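Side-chain contacts in uncharacterized protein (Bacteroides ovatus, PDB 4IPB), which is of unknown function but belongs to the PepSY-like, putative beta-lactamase-inhibitor-like family, formerly DUF2874: residues Val8-Thr11 and Phe12-Tyr16; Trp45-Val48 and Arg49-Val53. All coordinates share one frame; numbering follows the deposited sequence.

Interaction 1: residues Val8-Thr11 and Phe12-Tyr16; sequences VQST and FKKMY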
loop_
_atom_site.group_PDB
_atom_site.type_symbol
_atom_site.label_atom_id
_atom_site.label_comp_id
_atom_site.label_asym_id
_atom_site.label_seq_id
_atom_site.Cartn_x
_atom_site.Cartn_y
_atom_site.Cartn_z
ATOM N N VAL A 8 7.406 -11.383 -15.901
ATOM C CA VAL A 8 6.973 -10.866 -14.627
ATOM C C VAL A 8 7.313 -11.810 -13.460
ATOM O O VAL A 8 7.899 -11.396 -12.444
ATOM C CB VAL A 8 5.455 -10.564 -14.702
ATOM C CG1 VAL A 8 4.898 -10.279 -13.318
ATOM C CG2 VAL A 8 5.195 -9.418 -15.671
ATOM N N GLN A 9 7.019 -13.092 -13.661
ATOM C CA GLN A 9 7.341 -14.139 -12.708
ATOM C C GLN A 9 8.840 -14.195 -12.438
ATOM O O GLN A 9 9.255 -14.310 -11.287
ATOM C CB GLN A 9 6.829 -15.488 -13.174
ATOM C CG GLN A 9 7.306 -16.654 -12.319
ATOM C CD GLN A 9 6.924 -16.550 -10.853
ATOM O OE1 GLN A 9 5.946 -15.917 -10.490
ATOM N NE2 GLN A 9 7.710 -17.195 -9.991
ATOM N N SER A 10 9.647 -14.014 -13.467
ATOM C CA SER A 10 11.104 -14.054 -13.329
ATOM C C SER A 10 11.599 -12.947 -12.402
ATOM O O SER A 10 12.410 -13.174 -11.463
ATOM C CB SER A 10 11.749 -13.880 -14.701
ATOM O OG SER A 10 13.164 -13.901 -14.595
ATOM N N THR A 11 11.092 -11.745 -12.617
ATOM C CA THR A 11 11.519 -10.625 -11.760
ATOM C C THR A 11 11.014 -10.855 -10.352
ATOM O O THR A 11 11.745 -10.651 -9.359
ATOM C CB THR A 11 10.977 -9.300 -12.267
ATOM O OG1 THR A 11 11.442 -9.122 -13.604
ATOM C CG2 THR A 11 11.509 -8.196 -11.392
ATOM N N PHE A 12 9.761 -11.354 -10.229
ATOM C CA PHE A 12 9.177 -11.560 -8.905
ATOM C C PHE A 12 9.994 -12.569 -8.108
ATOM O O PHE A 12 10.228 -12.391 -6.908
ATOM C CB PHE A 12 7.708 -11.981 -8.990
ATOM C CG PHE A 12 7.113 -12.299 -7.663
ATOM C CD1 PHE A 12 6.695 -11.289 -6.820
ATOM C CD2 PHE A 12 7.054 -13.614 -7.222
ATOM C CE1 PHE A 12 6.149 -11.617 -5.578
ATOM C CE2 PHE A 12 6.560 -13.920 -6.001
ATOM C CZ PHE A 12 6.100 -12.893 -5.172
ATOM N N LYS A 13 10.409 -13.628 -8.766
ATOM C CA LYS A 13 11.177 -14.698 -8.120
ATOM C C LYS A 13 12.533 -14.180 -7.648
ATOM O O LYS A 13 13.050 -14.643 -6.629
ATOM C CB LYS A 13 11.340 -15.886 -9.057
ATOM C CG LYS A 13 12.094 -17.082 -8.476
ATOM C CD LYS A 13 11.192 -17.811 -7.502
ATOM C CE LYS A 13 11.806 -19.038 -6.864
ATOM N NZ LYS A 13 10.750 -19.501 -5.915
ATOM N N LYS A 14 13.108 -13.206 -8.341
ATOM C CA LYS A 14 14.333 -12.566 -7.839
ATOM C C LYS A 14 14.107 -11.676 -6.608
ATOM O O LYS A 14 14.931 -11.707 -5.652
ATOM C CB LYS A 14 14.991 -11.783 -8.938
ATOM C CG LYS A 14 15.501 -12.695 -10.047
ATOM C CD LYS A 14 16.274 -11.890 -11.053
ATOM C CE LYS A 14 16.930 -12.856 -12.004
ATOM N NZ LYS A 14 15.949 -13.174 -13.071
HETATM N N MSE A 15 12.987 -10.963 -6.584
HETATM C CA MSE A 15 12.644 -10.094 -5.447
HETATM C C MSE A 15 12.273 -10.888 -4.204
HETATM O O MSE A 15 12.606 -10.486 -3.080
HETATM C CB MSE A 15 11.504 -9.150 -5.817
HETATM C CG MSE A 15 11.936 -8.157 -6.839
HETATM SE SE MSE A 15 10.522 -6.885 -7.211
HETATM C CE MSE A 15 10.524 -5.864 -5.681
ATOM N N TYR A 16 11.463 -11.946 -4.391
ATOM C CA TYR A 16 10.866 -12.696 -3.320
ATOM C C TYR A 16 11.011 -14.197 -3.550
ATOM O O TYR A 16 10.018 -14.916 -3.773
ATOM C CB TYR A 16 9.380 -12.318 -3.181
ATOM C CG TYR A 16 9.235 -10.879 -2.737
ATOM C CD1 TYR A 16 9.431 -10.528 -1.431
ATOM C CD2 TYR A 16 8.888 -9.911 -3.608
ATOM C CE1 TYR A 16 9.293 -9.240 -1.014
ATOM C CE2 TYR A 16 8.831 -8.600 -3.224
ATOM C CZ TYR A 16 9.027 -8.275 -1.926
ATOM O OH TYR A 16 8.963 -6.954 -1.481
HETATM O O HOH W 1 13.965 -15.535 -11.680
#
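Q9 and F12 both carry CG anti to the backbone N (chi1 172° and 176°), and a bend at chi2 of Q9 then swings its amide over toward the beginning of the next turn. This is side-chain packing one turn apart along the helix 6-15. OE1 of Q9 comes within 4.1 Å of CD2 of F12, meeting the ring obliquely, while NE2 lies 4.0 Å from CB of K13, whose side chain runs beside that of Q9 in the same direction. Beneath these groups the main chain is held by regular i to i+4 hydrogen bonds, from F12 N to V8 O through M15 N to T11 O. V8 and F12 form the buried side of the helix, which rests on the sheet: F12 takes edge-to-face contacts with W24 and F35, and both residues touch F46. T11 sets its methyl CG2 at a long 4.5 Å from SE of the selenomethionine M15, whereas its OG1 turns toward the hairpin residue G50. K13, exposed, ends in a hydrogen bond from NZ to P17 O. On the polar side K14 runs back toward S10, extended until a bend at chi4, its CG 3.4 Å from S10 O. That carbonyl oxygen accepts both K14 N and a water hydrogen, and the same water, 2.8 Å from S10 O, receives a weak bond from K14 NZ at 3.4 Å.

Interaction 2: residues Trp45-Val48 and Arg49-Val53; sequences WFNV and RGQWV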
loop_
_atom_site.group_PDB
_atom_site.type_symbol
_atom_site.label_atom_id
_atom_site.label_comp_id
_atom_site.label_asym_id
_atom_site.label_seq_id
_atom_site.Cartn_x
_atom_site.Cartn_y
_atom_site.Cartn_z
ATOM N N TRP A 45 3.639 -4.971 -7.538
ATOM C CA TRP A 45 3.141 -4.683 -8.871
ATOM C C TRP A 45 4.253 -4.561 -9.915
ATOM O O TRP A 45 5.340 -4.061 -9.613
ATOM C CB TRP A 45 2.340 -3.381 -8.845
ATOM C CG TRP A 45 1.105 -3.456 -8.061
ATOM C CD1 TRP A 45 0.923 -3.277 -6.687
ATOM C CD2 TRP A 45 -0.219 -3.579 -8.612
ATOM N NE1 TRP A 45 -0.412 -3.419 -6.384
ATOM C CE2 TRP A 45 -1.127 -3.567 -7.542
ATOM C CE3 TRP A 45 -0.706 -3.835 -9.910
ATOM C CZ2 TRP A 45 -2.487 -3.744 -7.735
ATOM C CZ3 TRP A 45 -2.026 -3.951 -10.110
ATOM C CH2 TRP A 45 -2.934 -3.898 -9.029
ATOM N N PHE A 46 3.964 -5.022 -11.131
ATOM C CA PHE A 46 4.920 -5.018 -12.249
ATOM C C PHE A 46 4.256 -4.550 -13.525
ATOM O O PHE A 46 3.033 -4.676 -13.664
ATOM C CB PHE A 46 5.417 -6.468 -12.542
ATOM C CG PHE A 46 6.066 -7.122 -11.360
ATOM C CD1 PHE A 46 5.343 -7.697 -10.355
ATOM C CD2 PHE A 46 7.441 -7.059 -11.225
ATOM C CE1 PHE A 46 5.990 -8.238 -9.221
ATOM C CE2 PHE A 46 8.086 -7.622 -10.124
ATOM C CZ PHE A 46 7.354 -8.190 -9.110
ATOM N N ASN A 47 5.054 -4.005 -14.438
ATOM C CA ASN A 47 4.574 -3.673 -15.768
ATOM C C ASN A 47 4.823 -4.843 -16.738
ATOM O O ASN A 47 5.383 -5.893 -16.366
ATOM C CB ASN A 47 5.156 -2.344 -16.252
ATOM C CG ASN A 47 6.623 -2.430 -16.596
ATOM O OD1 ASN A 47 7.190 -3.518 -16.799
ATOM N ND2 ASN A 47 7.266 -1.274 -16.605
ATOM N N VAL A 48 4.313 -4.693 -17.969
ATOM C CA VAL A 48 4.399 -5.733 -18.974
ATOM C C VAL A 48 5.830 -6.074 -19.414
ATOM O O VAL A 48 6.030 -7.153 -19.994
ATOM C CB VAL A 48 3.511 -5.346 -20.166
ATOM C CG1 VAL A 48 4.159 -4.220 -20.940
ATOM C CG2 VAL A 48 3.199 -6.546 -21.054
ATOM N N ARG A 49 6.787 -5.199 -19.099
ATOM C CA ARG A 49 8.195 -5.444 -19.378
ATOM C C ARG A 49 8.819 -6.254 -18.235
ATOM O O ARG A 49 10.014 -6.521 -18.245
ATOM C CB ARG A 49 8.978 -4.150 -19.478
ATOM C CG ARG A 49 8.417 -3.029 -20.316
ATOM C CD ARG A 49 8.716 -3.149 -21.745
ATOM N NE ARG A 49 10.132 -3.046 -22.165
ATOM C CZ ARG A 49 10.489 -3.350 -23.403
ATOM N NH1 ARG A 49 9.549 -3.738 -24.278
ATOM N NH2 ARG A 49 11.762 -3.309 -23.773
ATOM N N GLY A 50 8.012 -6.659 -17.251
ATOM C CA GLY A 50 8.526 -7.382 -16.112
ATOM C C GLY A 50 9.265 -6.493 -15.109
ATOM O O GLY A 50 10.002 -7.001 -14.267
ATOM N N GLN A 51 9.102 -5.195 -15.180
ATOM C CA GLN A 51 9.765 -4.275 -14.292
ATOM C C GLN A 51 8.860 -3.980 -13.086
ATOM O O GLN A 51 7.675 -3.732 -13.216
ATOM C CB GLN A 51 10.064 -2.941 -14.989
ATOM C CG GLN A 51 10.957 -3.099 -16.209
ATOM C CD GLN A 51 11.053 -1.889 -17.119
ATOM O OE1 GLN A 51 10.108 -1.150 -17.354
ATOM N NE2 GLN A 51 12.256 -1.707 -17.674
ATOM N N TRP A 52 9.480 -3.970 -11.920
ATOM C CA TRP A 52 8.804 -3.633 -10.687
ATOM C C TRP A 52 8.401 -2.150 -10.698
ATOM O O TRP A 52 9.206 -1.281 -11.025
ATOM C CB TRP A 52 9.755 -3.862 -9.527
ATOM C CG TRP A 52 9.240 -3.402 -8.196
ATOM C CD1 TRP A 52 8.128 -3.840 -7.567
ATOM C CD2 TRP A 52 9.824 -2.399 -7.373
ATOM N NE1 TRP A 52 7.967 -3.145 -6.407
ATOM C CE2 TRP A 52 8.987 -2.253 -6.253
ATOM C CE3 TRP A 52 10.956 -1.572 -7.485
ATOM C CZ2 TRP A 52 9.259 -1.375 -5.237
ATOM C CZ3 TRP A 52 11.206 -0.714 -6.468
ATOM C CH2 TRP A 52 10.379 -0.639 -5.356
ATOM N N VAL A 53 7.138 -1.904 -10.382
ATOM C CA VAL A 53 6.578 -0.549 -10.295
ATOM C C VAL A 53 6.196 -0.041 -8.914
ATOM O O VAL A 53 6.212 1.171 -8.710
ATOM C CB VAL A 53 5.497 -0.311 -11.321
ATOM C CG1 VAL A 53 6.108 -0.455 -12.725
ATOM C CG2 VAL A 53 4.280 -1.140 -11.098
#
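The F46 ring presents a face to the edge of the W52 indole in an edge-to-face pair, the phenyl centroid 6.0 Å from that of the five-membered ring and the planes 65° apart. CD2 of F46 lies 3.7 Å from CA of W52, and G50 O approaches the same phenyl ring obliquely. W52 CD1 in turn leans toward W45 O, while its NE1 bonds to T55 OG1. Two more flat groups, the amides of N47 and Q51, cross with their planes 41° apart. ND2 of N47 donates to OE1 of Q51 over 2.9 Å in a nearly straight bond: ND2 approaches a lone pair of OE1 in the Q51 carbonyl plane, and OE1 lies in the amide plane of N47. These contacts close the beta hairpin of strands 40-46 and 52-58, where F46 and W52 form an antiparallel non-hydrogen-bonded pair and N47 to G50 make a type I turn closed by G50 N to N47 O, with G50, at positive phi, as a G1 bulge. The CG of N47 sits between backbone N and carbonyl carbon (chi1 72°), which folds OD1 back over the turn. There it accepts Q51 N at 3.0 Å, from above the carboxamide plane, and weakly R49 N, so one side chain grips the loop through both ends of its amide. Main-chain bonds from N47 N to Q51 O and from V53 N to W45 O frame the pair of aromatic residues. Beyond them, CG2 of V53 packs 3.7 Å from CB of W45.

Interaction 1 comes first along the chain, within helix 6-15; interaction 2 follows in the hairpin between strands 40-46 and 52-58. Their centres are about 10 Å apart, on the same side of the chain's centre, and they meet directly. T11 OG1 probably hydrogen-bonds to G50 O, at 2.6 Å, joining the helix to the hairpin turn. Around that bond, V8 CG2 packs on N47 O, T11 CG2 on F46 CE2, and the selenomethionine methyl CE of M15 on W52 CD1. The N-terminal helix thus lies on the F46 and W52 face of the antiparallel sheet, against the turn of the hairpin formed by its third and fourth strands.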